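Side-chain contact in dTDP-glucose 4,6-dehydratase (Klebsiella pneumoniae, PDB 5U4Q), which probably dehydrates dTDP-glucose to its 4-keto-6-deoxy sugar, using the NAD that it binds in a Rossmann-type domain: residues F17-R22 against E228-V233. Sequence-based numbering, arbitrary orientation. Where two conformers were deposited one is given.
Sequences FHIAQR and EAVVRV
Ile-19 and Arg-22 pack against Val-230 and Val-231 where helix segments 17-22 and 228-233 cross at -60°, the axes 10.3 Å apart at closest approach and the nearest CA atoms, those of Ile-19 and Val-231, 7.4 Å apart. Side chains bridge the gap. At the buried end, the CD1 methyl of Ile-19 lies 3.8 Å from CG1 of Val-230, the two side chains meeting roughly at right angles. Farther along, the aliphatic part of Arg-22 takes over, its CG 3.8 Å from CG2 of Val-231. A bend at chi2 (63°) turns the Arg-22 chain on its way to Glu-228. There, in the conformer described, the guanidinium grips a single carboxylate oxygen end-on: NH1 and NH2 of Arg-22 lie 2.8 and 3.0 Å from OE1 of Glu-228. OE1 lies in the guanidinium plane, but both nitrogens reach it on the syn side from one face of the carboxylate, which is tilted 31° against the guanidinium. The other oxygen of Glu-228, OE2, takes NE of Arg-232 at 2.7 Å through its anti lone pair, placing Glu-228 between two arginines whose like charges it would partly screen. Arg-22 also makes a salt bridge through NE to Glu-26, one turn on. Helix 14-25 follows the first strand of the Rossmann fold, 5-9, and the side chain of Ile-19 is about 8 Å from the bound NAD. Val-227 of helix 223-234 extends the apolar contact with Ile-19 and Arg-22, while Val-230 also packs on Leu-179 of strand 176-185, seating helix 223-234 on the central parallel sheet.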
loop_
_atom_site.group_PDB
_atom_site.type_symbol
_atom_site.label_atom_id
_atom_site.label_comp_id
_atom_site.label_asym_id
_atom_site.label_seq_id
_atom_site.Cartn_x
_atom_site.Cartn_y
_atom_site.Cartn_z
ATOM N N PHE A 17 14.588 -2.631 19.931
ATOM C CA PHE A 17 15.561 -2.658 21.025
ATOM C C PHE A 17 16.064 -4.093 21.229
ATOM O O PHE A 17 17.269 -4.366 21.281
ATOM C CB PHE A 17 14.949 -2.140 22.331
ATOM C CG PHE A 17 15.666 -2.618 23.545
ATOM C CD1 PHE A 17 16.953 -2.167 23.839
ATOM C CD2 PHE A 17 15.085 -3.540 24.396
ATOM C CE1 PHE A 17 17.624 -2.633 24.944
ATOM C CE2 PHE A 17 15.754 -3.995 25.511
ATOM C CZ PHE A 17 17.033 -3.546 25.781
ATOM N N HIS A 18 15.135 -5.038 21.372
ATOM C CA HIS A 18 15.524 -6.408 21.591
ATOM C C HIS A 18 16.335 -7.032 20.468
ATOM O O HIS A 18 17.279 -7.794 20.736
ATOM C CB HIS A 18 14.291 -7.281 21.902
ATOM C CG HIS A 18 13.716 -7.066 23.259
ATOM N ND1 HIS A 18 14.100 -7.796 24.366
ATOM C CD2 HIS A 18 12.746 -6.221 23.679
ATOM C CE1 HIS A 18 13.376 -7.410 25.405
ATOM N NE2 HIS A 18 12.559 -6.452 25.022
ATOM N N ILE A 19 16.003 -6.691 19.226
ATOM C CA ILE A 19 16.746 -7.213 18.091
ATOM C C ILE A 19 18.157 -6.612 18.109
ATOM O O ILE A 19 19.136 -7.337 17.989
ATOM C CB ILE A 19 16.042 -6.919 16.744
ATOM C CG1 ILE A 19 14.670 -7.618 16.684
ATOM C CG2 ILE A 19 16.921 -7.345 15.565
ATOM C CD1 ILE A 19 14.710 -9.085 16.833
ATOM N N ALA A 20 18.248 -5.297 18.303
ATOM C CA ALA A 20 19.587 -4.663 18.347
ATOM C C ALA A 20 20.436 -5.260 19.473
ATOM O O ALA A 20 21.616 -5.566 19.289
ATOM C CB ALA A 20 19.442 -3.187 18.547
ATOM N N GLN A 21 19.840 -5.434 20.655
ATOM C CA GLN A 21 20.581 -5.979 21.792
ATOM C C GLN A 21 21.132 -7.395 21.479
ATOM O O GLN A 21 22.287 -7.716 21.781
ATOM C CB GLN A 21 19.667 -6.012 23.025
ATOM C CG GLN A 21 20.312 -6.558 24.281
ATOM C CD GLN A 21 19.332 -6.557 25.426
ATOM O OE1 GLN A 21 18.271 -7.247 25.383
ATOM N NE2 GLN A 21 19.642 -5.789 26.441
ATOM N N ARG A 22 20.299 -8.237 20.879
ATOM C CA ARG A 22 20.720 -9.589 20.542
ATOM C C ARG A 22 21.854 -9.575 19.515
ATOM O O ARG A 22 22.831 -10.320 19.636
ATOM C CB ARG A 22 19.524 -10.406 20.045
ATOM C CG ARG A 22 19.855 -11.791 19.552
ATOM C CD ARG A 22 20.441 -12.717 20.613
ATOM N NE ARG A 22 20.777 -13.999 20.000
ATOM C CZ ARG A 22 19.926 -15.015 19.836
ATOM N NH1 ARG A 22 18.678 -14.935 20.275
ATOM N NH2 ARG A 22 20.327 -16.118 19.232
ATOM N N GLU A 228 14.598 -14.722 18.695
ATOM C CA GLU A 228 15.300 -15.895 18.173
ATOM C C GLU A 228 14.902 -16.138 16.718
ATOM O O GLU A 228 15.775 -16.376 15.877
ATOM C CB GLU A 228 14.999 -17.126 19.039
ATOM C CG GLU A 228 15.756 -18.374 18.623
ATOM C CD GLU A 228 17.260 -18.226 18.721
ATOM O OE1 GLU A 228 17.742 -17.496 19.604
ATOM O OE2 GLU A 228 17.970 -18.881 17.918
ATOM N N ALA A 229 13.604 -16.063 16.426
ATOM C CA ALA A 229 13.130 -16.290 15.051
ATOM C C ALA A 229 13.652 -15.247 14.071
ATOM O O ALA A 229 14.099 -15.568 12.956
ATOM C CB ALA A 229 11.625 -16.287 15.021
ATOM N N VAL A 230 13.567 -13.989 14.458
ATOM C CA VAL A 230 14.001 -12.923 13.572
ATOM C C VAL A 230 15.485 -13.015 13.289
ATOM O O VAL A 230 15.911 -12.817 12.155
ATOM C CB VAL A 230 13.627 -11.545 14.155
ATOM C CG1 VAL A 230 14.223 -10.398 13.353
ATOM C CG2 VAL A 230 12.118 -11.413 14.246
ATOM N N VAL A 231 16.292 -13.282 14.311
ATOM C CA VAL A 231 17.738 -13.339 14.095
ATOM C C VAL A 231 18.078 -14.533 13.176
ATOM O O VAL A 231 18.959 -14.403 12.299
ATOM C CB VAL A 231 18.524 -13.273 15.424
ATOM C CG1 VAL A 231 20.007 -13.521 15.186
ATOM C CG2 VAL A 231 18.301 -11.914 16.091
ATOM N N ARG A 232 17.362 -15.653 13.303
ATOM C CA ARG A 232 17.546 -16.811 12.377
ATOM C C ARG A 232 17.112 -16.422 10.942
ATOM O O ARG A 232 17.826 -16.721 9.981
ATOM C CB ARG A 232 16.790 -18.059 12.827
ATOM C CG ARG A 232 17.342 -18.660 14.106
ATOM C CD ARG A 232 16.669 -19.943 14.492
ATOM N NE ARG A 232 17.200 -20.415 15.783
ATOM C CZ ARG A 232 17.311 -21.691 16.140
ATOM N NH1 ARG A 232 16.964 -22.676 15.313
ATOM N NH2 ARG A 232 17.805 -21.988 17.342
ATOM N N VAL A 233 15.971 -15.749 10.810
ATOM C CA VAL A 233 15.480 -15.340 9.494
ATOM C C VAL A 233 16.443 -14.402 8.786
ATOM O O VAL A 233 16.597 -14.497 7.567
ATOM C CB VAL A 233 14.078 -14.686 9.564
ATOM C CG1 VAL A 233 13.696 -13.978 8.257
ATOM C CG2 VAL A 233 13.041 -15.728 9.913
#